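Local coordinates for PROTEIN (hypothetical protein EF0366) (Enterococcus faecalis, PDB 1VPY) that is of unknown function but adopts a TIM alpha/beta barrel fold, belongs to the DUF72 family and carries bound zinc ions, at residues R59-V64 with M105-E110; R72-V77 with K113-L118; G207-G212 with K223-H228; Y227-Q232 with V253-N258. All blocks are in the same frame, centred on the assembly; numbering follows the deposited sequence.

Contact 1: residues R59-V64 with M105-E110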
# COMPACT_ATOMS: atom_id res chain seq x y z
N ARG A 59 -12.06 4.10 -17.49
CA ARG A 59 -11.68 2.76 -17.05
C ARG A 59 -11.80 2.67 -15.53
O ARG A 59 -12.40 1.72 -15.01
CB ARG A 59 -10.26 2.39 -17.50
CG ARG A 59 -9.90 0.93 -17.22
CD ARG A 59 -8.54 0.55 -17.76
NE ARG A 59 -8.43 0.83 -19.19
CZ ARG A 59 -7.28 1.07 -19.82
NH1 ARG A 59 -6.13 1.07 -19.14
NH2 ARG A 59 -7.28 1.32 -21.12
N VAL A 60 -11.24 3.66 -14.84
CA VAL A 60 -11.39 3.80 -13.39
C VAL A 60 -12.87 3.83 -13.00
O VAL A 60 -13.27 3.22 -12.01
CB VAL A 60 -10.65 5.06 -12.87
CG1 VAL A 60 -10.67 5.11 -11.34
CG2 VAL A 60 -9.21 5.08 -13.37
N ALA A 61 -13.69 4.52 -13.80
CA ALA A 61 -15.14 4.59 -13.60
C ALA A 61 -15.79 3.21 -13.58
O ALA A 61 -16.64 2.94 -12.72
CB ALA A 61 -15.78 5.49 -14.66
N GLU A 62 -15.40 2.35 -14.52
CA GLU A 62 -15.95 0.99 -14.60
C GLU A 62 -15.48 0.12 -13.44
O GLU A 62 -16.28 -0.66 -12.90
CB GLU A 62 -15.62 0.32 -15.93
CG GLU A 62 -16.55 0.73 -17.08
CD GLU A 62 -17.99 0.23 -16.93
OE1 GLU A 62 -18.19 -0.84 -16.30
OE2 GLU A 62 -18.91 0.89 -17.45
N TRP A 63 -14.21 0.26 -13.07
CA TRP A 63 -13.67 -0.44 -11.90
C TRP A 63 -14.53 -0.15 -10.69
O TRP A 63 -14.90 -1.06 -9.96
CB TRP A 63 -12.21 -0.04 -11.59
CG TRP A 63 -11.20 -0.40 -12.66
CD1 TRP A 63 -11.33 -1.33 -13.65
CD2 TRP A 63 -9.88 0.16 -12.80
NE1 TRP A 63 -10.19 -1.37 -14.42
CE2 TRP A 63 -9.29 -0.47 -13.92
CE3 TRP A 63 -9.16 1.13 -12.10
CZ2 TRP A 63 -7.99 -0.16 -14.36
CZ3 TRP A 63 -7.88 1.45 -12.54
CH2 TRP A 63 -7.31 0.80 -13.66
N VAL A 64 -14.85 1.13 -10.51
CA VAL A 64 -15.70 1.59 -9.42
C VAL A 64 -17.07 0.92 -9.46
O VAL A 64 -17.51 0.35 -8.46
CB VAL A 64 -15.81 3.13 -9.40
CG1 VAL A 64 -16.95 3.60 -8.50
CG2 VAL A 64 -14.50 3.74 -8.93
N MSE A 105 -8.15 9.57 -11.74
CA MSE A 105 -8.58 8.96 -10.48
C MSE A 105 -9.85 9.56 -9.90
O MSE A 105 -10.33 9.10 -8.86
CB MSE A 105 -7.46 9.01 -9.43
CG MSE A 105 -6.31 8.08 -9.74
SE MSE A 105 -6.89 6.21 -9.85
CE MSE A 105 -5.76 5.61 -11.40
N ALA A 106 -10.39 10.57 -10.58
CA ALA A 106 -11.59 11.27 -10.12
C ALA A 106 -12.75 10.35 -9.74
O ALA A 106 -13.29 10.49 -8.64
CB ALA A 106 -12.04 12.33 -11.15
N PRO A 107 -13.13 9.38 -10.61
CA PRO A 107 -14.32 8.61 -10.27
C PRO A 107 -14.13 7.73 -9.03
O PRO A 107 -15.11 7.39 -8.37
CB PRO A 107 -14.55 7.74 -11.51
CG PRO A 107 -13.76 8.38 -12.59
CD PRO A 107 -12.57 8.94 -11.90
N LEU A 108 -12.88 7.36 -8.72
CA LEU A 108 -12.58 6.62 -7.50
C LEU A 108 -12.61 7.54 -6.27
O LEU A 108 -13.18 7.19 -5.24
CB LEU A 108 -11.24 5.88 -7.62
CG LEU A 108 -10.63 5.24 -6.37
CD1 LEU A 108 -11.45 4.05 -5.89
CD2 LEU A 108 -9.20 4.82 -6.65
N ILE A 109 -11.98 8.71 -6.40
CA ILE A 109 -11.92 9.70 -5.33
C ILE A 109 -13.32 10.15 -4.90
O ILE A 109 -13.63 10.20 -3.70
CB ILE A 109 -11.05 10.91 -5.77
CG1 ILE A 109 -9.57 10.52 -5.77
CG2 ILE A 109 -11.30 12.13 -4.88
CD1 ILE A 109 -8.70 11.46 -6.60
N GLU A 110 -14.17 10.45 -5.88
CA GLU A 110 -15.54 10.87 -5.63
C GLU A 110 -16.44 9.72 -5.16
O GLU A 110 -17.56 9.96 -4.69
CB GLU A 110 -16.13 11.51 -6.89
CG GLU A 110 -15.42 12.77 -7.36
CD GLU A 110 -15.71 13.11 -8.81
OE1 GLU A 110 -16.33 12.28 -9.52
OE2 GLU A 110 -15.31 14.21 -9.26

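Contact 2: residues R72-V77 with K113-L118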
# COMPACT_ATOMS: atom_id res chain seq x y z
N ARG A 72 -13.03 -1.70 -1.02
CA ARG A 72 -12.00 -0.66 -1.03
C ARG A 72 -10.85 -0.97 -1.98
O ARG A 72 -10.52 -2.13 -2.21
CB ARG A 72 -11.49 -0.36 0.38
CG ARG A 72 -12.58 0.14 1.33
CD ARG A 72 -13.11 1.52 0.98
NE ARG A 72 -14.19 1.91 1.89
CZ ARG A 72 -15.48 1.94 1.57
NH1 ARG A 72 -15.88 1.65 0.34
NH2 ARG A 72 -16.37 2.29 2.48
N PHE A 73 -10.27 0.10 -2.52
CA PHE A 73 -9.15 0.01 -3.44
C PHE A 73 -7.93 0.66 -2.82
O PHE A 73 -8.02 1.78 -2.31
CB PHE A 73 -9.45 0.78 -4.72
CG PHE A 73 -10.51 0.17 -5.58
CD1 PHE A 73 -11.86 0.46 -5.36
CD2 PHE A 73 -10.17 -0.65 -6.65
CE1 PHE A 73 -12.84 -0.08 -6.17
CE2 PHE A 73 -11.14 -1.19 -7.47
CZ PHE A 73 -12.49 -0.91 -7.23
N VAL A 74 -6.80 -0.03 -2.88
CA VAL A 74 -5.52 0.61 -2.65
C VAL A 74 -4.94 0.83 -4.04
O VAL A 74 -4.62 -0.12 -4.75
CB VAL A 74 -4.57 -0.25 -1.80
CG1 VAL A 74 -3.18 0.40 -1.75
CG2 VAL A 74 -5.12 -0.44 -0.39
N MSE A 75 -4.85 2.10 -4.42
CA MSE A 75 -4.40 2.46 -5.73
C MSE A 75 -2.93 2.85 -5.70
O MSE A 75 -2.57 3.85 -5.09
CB MSE A 75 -5.26 3.61 -6.25
CG MSE A 75 -5.16 3.84 -7.74
SE MSE A 75 -5.72 2.26 -8.78
CE MSE A 75 -7.49 1.83 -7.83
N LYS A 76 -2.09 2.06 -6.35
CA LYS A 76 -0.67 2.40 -6.43
C LYS A 76 -0.48 3.54 -7.43
O LYS A 76 -0.91 3.44 -8.58
CB LYS A 76 0.15 1.18 -6.82
CG LYS A 76 1.64 1.35 -6.55
CD LYS A 76 2.40 0.05 -6.67
CE LYS A 76 3.86 0.28 -6.33
NZ LYS A 76 4.73 -0.83 -6.77
N VAL A 77 0.16 4.62 -6.99
CA VAL A 77 0.38 5.80 -7.84
C VAL A 77 1.36 5.54 -9.00
O VAL A 77 2.17 4.61 -8.94
CB VAL A 77 0.88 7.03 -7.02
CG1 VAL A 77 -0.09 7.35 -5.89
CG2 VAL A 77 2.27 6.81 -6.48
N LYS A 113 -14.68 4.82 -2.38
CA LYS A 113 -14.18 3.45 -2.38
C LYS A 113 -12.65 3.41 -2.34
O LYS A 113 -12.03 2.35 -2.47
CB LYS A 113 -14.70 2.67 -3.59
CG LYS A 113 -16.21 2.66 -3.70
CD LYS A 113 -16.70 1.60 -4.65
CE LYS A 113 -18.22 1.55 -4.67
NZ LYS A 113 -18.73 0.69 -5.77
N LEU A 114 -12.03 4.57 -2.16
CA LEU A 114 -10.58 4.64 -2.06
C LEU A 114 -10.15 4.34 -0.63
O LEU A 114 -10.53 5.05 0.30
CB LEU A 114 -10.08 6.02 -2.49
CG LEU A 114 -8.61 6.38 -2.26
CD1 LEU A 114 -7.67 5.55 -3.13
CD2 LEU A 114 -8.41 7.87 -2.51
N PHE A 115 -9.38 3.28 -0.45
CA PHE A 115 -8.74 3.05 0.83
C PHE A 115 -7.54 4.00 0.98
O PHE A 115 -7.46 4.76 1.95
CB PHE A 115 -8.34 1.58 0.99
CG PHE A 115 -7.84 1.24 2.36
CD1 PHE A 115 -8.73 1.00 3.40
CD2 PHE A 115 -6.48 1.17 2.62
CE1 PHE A 115 -8.27 0.69 4.67
CE2 PHE A 115 -6.01 0.86 3.90
CZ PHE A 115 -6.92 0.62 4.92
N ALA A 116 -6.62 3.99 0.01
CA ALA A 116 -5.50 4.92 0.00
C ALA A 116 -4.76 4.88 -1.33
O ALA A 116 -4.83 3.87 -2.04
CB ALA A 116 -4.54 4.60 1.14
N PHE A 117 -4.10 5.97 -1.69
CA PHE A 117 -3.09 5.92 -2.74
C PHE A 117 -1.79 5.41 -2.15
O PHE A 117 -1.31 5.95 -1.14
CB PHE A 117 -2.86 7.30 -3.38
CG PHE A 117 -4.00 7.76 -4.23
CD1 PHE A 117 -4.36 7.06 -5.38
CD2 PHE A 117 -4.72 8.89 -3.88
CE1 PHE A 117 -5.42 7.49 -6.16
CE2 PHE A 117 -5.79 9.33 -4.66
CZ PHE A 117 -6.14 8.62 -5.80
N LEU A 118 -1.22 4.36 -2.73
CA LEU A 118 0.06 3.84 -2.26
C LEU A 118 1.19 4.48 -3.03
O LEU A 118 1.29 4.32 -4.24
CB LEU A 118 0.13 2.31 -2.31
CG LEU A 118 1.52 1.67 -2.17
CD1 LEU A 118 2.13 1.84 -0.77
CD2 LEU A 118 1.47 0.21 -2.55

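Contact 3: residues G207-G212 with K223-H228. With ZN (zinc ion), chain B.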
# COMPACT_ATOMS: atom_id res chain seq x y z
N GLY A 207 6.51 -11.31 1.50
CA GLY A 207 7.21 -12.58 1.65
C GLY A 207 8.66 -12.36 2.03
O GLY A 207 9.14 -11.23 2.04
N ARG A 208 9.37 -13.44 2.34
CA ARG A 208 10.70 -13.30 2.93
C ARG A 208 11.84 -13.84 2.06
O ARG A 208 12.95 -14.05 2.56
CB ARG A 208 10.71 -13.91 4.33
CG ARG A 208 10.07 -13.02 5.35
CD ARG A 208 9.62 -13.78 6.57
NE ARG A 208 8.69 -12.98 7.36
CZ ARG A 208 8.25 -13.32 8.57
NH1 ARG A 208 8.64 -14.45 9.14
NH2 ARG A 208 7.41 -12.51 9.21
N ASN A 209 11.56 -14.03 0.78
CA ASN A 209 12.53 -14.52 -0.19
C ASN A 209 13.40 -13.37 -0.73
O ASN A 209 12.93 -12.52 -1.50
CB ASN A 209 11.82 -15.27 -1.32
CG ASN A 209 12.76 -16.09 -2.19
OD1 ASN A 209 13.98 -15.94 -2.13
ND2 ASN A 209 12.18 -16.95 -3.02
N ALA A 210 14.66 -13.35 -0.31
CA ALA A 210 15.61 -12.28 -0.62
C ALA A 210 15.96 -12.12 -2.11
O ALA A 210 16.38 -11.04 -2.54
CB ALA A 210 16.89 -12.45 0.21
N ALA A 211 15.80 -13.18 -2.90
CA ALA A 211 16.22 -13.21 -4.31
C ALA A 211 15.71 -12.01 -5.13
O ALA A 211 14.50 -11.82 -5.29
CB ALA A 211 15.80 -14.51 -4.96
N GLY A 212 16.66 -11.23 -5.64
CA GLY A 212 16.37 -10.06 -6.49
C GLY A 212 15.62 -8.93 -5.80
O GLY A 212 14.75 -8.30 -6.42
N LYS A 223 9.37 -10.75 -9.92
CA LYS A 223 8.01 -11.28 -10.03
C LYS A 223 8.03 -12.82 -10.02
O LYS A 223 7.04 -13.46 -9.64
CB LYS A 223 7.32 -10.74 -11.29
N ARG A 224 9.16 -13.40 -10.44
CA ARG A 224 9.38 -14.85 -10.42
C ARG A 224 10.13 -15.32 -9.15
O ARG A 224 10.94 -16.24 -9.20
CB ARG A 224 10.13 -15.28 -11.69
N THR A 225 9.82 -14.68 -8.02
CA THR A 225 10.46 -14.95 -6.72
C THR A 225 9.38 -15.34 -5.71
O THR A 225 8.59 -14.51 -5.28
CB THR A 225 11.28 -13.71 -6.23
OG1 THR A 225 12.50 -13.60 -6.97
CG2 THR A 225 11.62 -13.82 -4.75
N LEU A 226 9.36 -16.61 -5.32
CA LEU A 226 8.21 -17.15 -4.59
C LEU A 226 8.41 -17.22 -3.09
O LEU A 226 9.49 -17.60 -2.62
CB LEU A 226 7.84 -18.55 -5.12
CG LEU A 226 7.49 -18.72 -6.60
CD1 LEU A 226 7.48 -20.19 -6.93
CD2 LEU A 226 6.14 -18.08 -6.94
N TYR A 227 7.38 -16.82 -2.35
CA TYR A 227 7.31 -17.09 -0.92
C TYR A 227 5.90 -17.39 -0.47
O TYR A 227 5.01 -16.57 -0.62
CB TYR A 227 7.89 -15.94 -0.09
CG TYR A 227 8.22 -16.39 1.32
CD1 TYR A 227 9.36 -17.15 1.57
CD2 TYR A 227 7.38 -16.08 2.39
CE1 TYR A 227 9.66 -17.58 2.86
CE2 TYR A 227 7.67 -16.51 3.68
CZ TYR A 227 8.81 -17.26 3.91
OH TYR A 227 9.12 -17.69 5.17
N HIS A 228 5.71 -18.58 0.09
CA HIS A 228 4.44 -19.00 0.67
C HIS A 228 4.60 -18.99 2.19
O HIS A 228 5.34 -19.79 2.75
CB HIS A 228 4.06 -20.41 0.16
CG HIS A 228 2.80 -20.97 0.74
ND1 HIS A 228 1.62 -21.04 0.03
CD2 HIS A 228 2.54 -21.52 1.95
CE1 HIS A 228 0.68 -21.59 0.78
NE2 HIS A 228 1.21 -21.89 1.96
ZN ZN B . 0.07 -22.89 3.72

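Contact 4: residues Y227-Q232 with V253-N258. With ZN (zinc ion), chain B.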
# COMPACT_ATOMS: atom_id res chain seq x y z
N TYR A 227 7.38 -16.82 -2.35
CA TYR A 227 7.31 -17.09 -0.92
C TYR A 227 5.90 -17.39 -0.47
O TYR A 227 5.01 -16.57 -0.62
CB TYR A 227 7.89 -15.94 -0.09
CG TYR A 227 8.22 -16.39 1.32
CD1 TYR A 227 9.36 -17.15 1.57
CD2 TYR A 227 7.38 -16.08 2.39
CE1 TYR A 227 9.66 -17.58 2.86
CE2 TYR A 227 7.67 -16.51 3.68
CZ TYR A 227 8.81 -17.26 3.91
OH TYR A 227 9.12 -17.69 5.17
N HIS A 228 5.71 -18.58 0.09
CA HIS A 228 4.44 -19.00 0.67
C HIS A 228 4.60 -18.99 2.19
O HIS A 228 5.34 -19.79 2.75
CB HIS A 228 4.06 -20.41 0.16
CG HIS A 228 2.80 -20.97 0.74
ND1 HIS A 228 1.62 -21.04 0.03
CD2 HIS A 228 2.54 -21.52 1.95
CE1 HIS A 228 0.68 -21.59 0.78
NE2 HIS A 228 1.21 -21.89 1.96
N TYR A 229 3.93 -18.05 2.85
CA TYR A 229 3.95 -17.94 4.31
C TYR A 229 3.38 -19.18 4.96
O TYR A 229 2.38 -19.74 4.49
CB TYR A 229 3.12 -16.74 4.77
CG TYR A 229 3.76 -15.39 4.57
CD1 TYR A 229 4.83 -14.98 5.36
CD2 TYR A 229 3.27 -14.49 3.62
CE1 TYR A 229 5.41 -13.73 5.20
CE2 TYR A 229 3.84 -13.23 3.45
CZ TYR A 229 4.91 -12.86 4.24
OH TYR A 229 5.48 -11.61 4.09
N ASN A 230 4.01 -19.61 6.05
CA ASN A 230 3.59 -20.82 6.75
C ASN A 230 2.64 -20.50 7.89
O ASN A 230 2.35 -19.33 8.14
CB ASN A 230 4.79 -21.64 7.25
CG ASN A 230 5.67 -20.88 8.24
OD1 ASN A 230 5.19 -20.09 9.05
ND2 ASN A 230 6.97 -21.13 8.17
N THR A 231 2.18 -21.53 8.58
CA THR A 231 1.20 -21.39 9.65
C THR A 231 1.72 -20.50 10.79
O THR A 231 0.99 -19.64 11.29
CB THR A 231 0.73 -22.77 10.16
OG1 THR A 231 0.42 -23.60 9.03
CG2 THR A 231 -0.51 -22.66 11.04
N GLN A 232 2.98 -20.69 11.17
CA GLN A 232 3.60 -19.88 12.22
C GLN A 232 3.77 -18.42 11.81
O GLN A 232 3.55 -17.51 12.62
CB GLN A 232 4.95 -20.47 12.66
CG GLN A 232 5.57 -19.78 13.88
CD GLN A 232 4.73 -19.93 15.14
OE1 GLN A 232 4.07 -18.99 15.59
NE2 GLN A 232 4.74 -21.13 15.72
N VAL A 253 -4.85 -5.01 4.86
CA VAL A 253 -3.80 -5.99 4.72
C VAL A 253 -3.69 -6.47 3.27
O VAL A 253 -4.65 -7.02 2.71
CB VAL A 253 -3.99 -7.18 5.67
CG1 VAL A 253 -2.87 -8.19 5.50
CG2 VAL A 253 -4.07 -6.71 7.13
N ILE A 254 -2.52 -6.25 2.67
CA ILE A 254 -2.26 -6.68 1.31
C ILE A 254 -1.18 -7.75 1.28
O ILE A 254 -0.03 -7.51 1.67
CB ILE A 254 -1.86 -5.49 0.39
CG1 ILE A 254 -3.01 -4.48 0.25
CG2 ILE A 254 -1.36 -5.97 -0.96
CD1 ILE A 254 -4.36 -5.05 -0.14
N PHE A 255 -1.56 -8.94 0.82
CA PHE A 255 -0.59 -9.99 0.54
C PHE A 255 -0.06 -9.78 -0.87
O PHE A 255 -0.80 -9.88 -1.85
CB PHE A 255 -1.23 -11.37 0.70
CG PHE A 255 -1.47 -11.78 2.13
CD1 PHE A 255 -2.62 -11.38 2.80
CD2 PHE A 255 -0.53 -12.56 2.81
CE1 PHE A 255 -2.84 -11.76 4.14
CE2 PHE A 255 -0.74 -12.95 4.13
CZ PHE A 255 -1.89 -12.54 4.80
N ASN A 256 1.23 -9.46 -0.96
CA ASN A 256 1.86 -9.15 -2.23
C ASN A 256 3.01 -10.14 -2.51
O ASN A 256 3.86 -9.92 -3.38
CB ASN A 256 2.34 -7.70 -2.21
CG ASN A 256 2.93 -7.25 -3.54
OD1 ASN A 256 2.40 -7.55 -4.61
ND2 ASN A 256 4.03 -6.51 -3.47
N ASN A 257 3.02 -11.24 -1.76
CA ASN A 257 4.03 -12.27 -1.96
C ASN A 257 3.68 -13.06 -3.21
O ASN A 257 2.51 -13.10 -3.61
CB ASN A 257 4.12 -13.19 -0.73
CG ASN A 257 2.77 -13.77 -0.33
OD1 ASN A 257 1.77 -13.05 -0.22
ND2 ASN A 257 2.74 -15.07 -0.11
N ASN A 258 4.67 -13.69 -3.82
CA ASN A 258 4.50 -14.16 -5.18
C ASN A 258 3.79 -15.48 -5.41
O ASN A 258 3.81 -16.40 -4.58
CB ASN A 258 5.80 -14.08 -5.98
CG ASN A 258 6.00 -12.72 -6.58
OD1 ASN A 258 5.07 -11.91 -6.66
ND2 ASN A 258 7.22 -12.44 -7.02
ZN ZN B . 0.07 -22.89 3.72

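Contact 1: residues R59-V64 with M105-E110
Helix 57-65 lies against the short helix 106-109 with A61 and P107 at the point of nearest backbone approach, their CA atoms 5.3 Å apart, and with V64 facing L108 one turn further along. The side-chain contacts are apolar and are made mainly by three residues of the first helix, V60, A61 and V64, which meet P107, L108 and the bent end of M105. The two methyls of V60 divide the work. CG1, placed anti to the backbone N (chi1 -173°), meets L108 CB at 3.8 Å and lies near the proline ring at P107 CD, whereas CG2, beside the backbone N, meets the terminal methyl CE of M105 at 4.0 Å. M105, a selenomethionine, starts with its CB directed away from helix 57-65; bends at chi2 and chi3 bring the methyl back to V60, the two side chains crossing at about a right angle. A61 has just its CB to offer, and the small side chain lets the proline come up to the helix backbone: P107 CB sits 3.8 Å from A61 CA, with its CG beside A61 CB. V64 uses one branch, CG2, which rests 3.7 Å from L108 CA and also reaches L108 CB and the carbonyl O of P107. Around this patch, P55 touches both V60 and M105, and helix 49-52 contributes A50 to the M105 side. L108 continues inward onto F73 of strand 72-76 and I109 onto F117 of strand 114-120, so the paired helices form part of the outer layer that packs over the barrel sheet.

Contact 2: residues R72-V77 with K113-L118
F73 and M75 each hydrogen-bond through both N and O to segment 113-118, as parallel neighbours do. F73 N donates to K113 O at 2.9 Å and M75 N to A116 O at 3.0 Å; M75 O in turn receives L118 N, and V77 N closes the pairing on L118 O. Between F73 and V74 the register slips by one residue in a beta bulge: F73 O takes F115 N at 2.7 Å and, weakly, A116 N at 3.5 Å. The extra residue, F115, has its CB against R72 CB, while its ring atom CD2 meets V74 CG2, the branch beside the backbone N, at 3.7 Å, the two side chains running alongside one another. On the other side of the sheet, M75 CB lies 3.7 Å from F117 CD1, and L114 CD1 sits over the centre of one face of the F117 ring. Further out, K113 NZ is held by the carbonyls of V64 and V67, and K76 NZ by Q120, with Y51 in cation-pi contact. V74 and F115 reach L202 across the interior, while F73, L114, M75 and F117 face the surrounding helices. These are the third and fourth strands of the closed eight-stranded parallel TIM barrel.

Contact 3: residues G207-G212 with K223-H228
The Y227 ring lies flat beneath the backbone and base of R208. R208 N is 3.2 Å above the ring plane, offset toward the rim, and R208 CB stands over it in a CH-pi contact, 4.0 Å from the ring centroid. From there the arginine runs on extended and crosses the tyrosine obliquely, its guanidinium plane turned 30° from the ring. The polar ends of both leave the interface: R208 NH2 forms a salt bridge with D180, and Y227 OH bonds to E233. G207, at positive phi, brings its CA to Y227 CD2 at 3.6 Å. N209 swings its amide across T225, with CG 3.6 Å from T225 CG2. Its ND2 donates to L226 O at 2.8 Å, the acceptor lying near the amide plane and the bond fairly straight at 160°. With chi1 -75°, T225 sets CG2 opposite its backbone N, against the amide, and OG1 beside that N, donating to A211 O at 3.2 Å from above that carbonyl's plane. Side chains tie together two irregular segments of the loop between strand 201-205 and helix 231-245, the seventh beta-alpha loop of the TIM barrel, at the strand ends where enzymes of this fold usually carry their active sites.

Contact 4: residues Y227-Q232 with V253-N258
N257 reaches across from the end of strand 250-255 to the carbonyl of Y227, and its side chain carries most of this contact. Its CB already lies 3.5 Å from Y227 O and brushes Y229 CE2. With chi1 at 54°, CG stands between the backbone N and carbonyl carbon, which turns the amide toward segment 227-232; CG then comes 4.0 Å from Y229 CE2. At the tip, ND2 donates to Y227 O at 2.8 Å in an almost straight bond (172°), approaching nearly along the C=O axis, with the oxygen close to the amide plane. The same ND2 lies 3.8 Å from Y229 CD2, the amide and ring planes being inclined at 55°. The other branch, OD1, sits at the edge of the F255 ring, in its plane. Y229 CD2 approaches another part of that edge at F255 CE2, 4.3 Å away, while Y227 puts its own ring edge over one face of Y229. The hydroxyl of Y229 extends to D180. Behind the interface, N266 of helix 260-273 receives the backbone N of Y229 and, weakly, N257 ND2. H228, whose CB points away from strand 250-255, binds a zinc ion through NE2 at 2.3 Å; its ND1 bonds to D262, which probably helps to fix the imidazole's rotation. Chemically, a buried asparagine amide satisfies a main-chain carbonyl among aromatic rings, and the straight, in-plane bond is consistent with a defined amide orientation that ties the loop before helix 231-245 to the end of the eighth barrel strand.

The four contacts form two touching pairs on the same barrel. Contacts 1 and 2 have centres 11 Å apart and meet through selenomethionines, M105 SE lying 3.6 Å from M75 CG; their segments alternate along the chain, a helix preceding each strand. Contacts 3 and 4, with centres 10 Å apart, share Y227 and H228 and are joined where G207 N and Y229 OH lie 2.8 Å apart, a probable hydrogen bond. Contacts 2 and 4 reach the same sheet, their nearest atoms about 5 Å apart, whereas contacts 1 and 3 lie on opposite sides of the chain's centre, 32 Å between centres. Zinc bound by H228 belongs to the second pair.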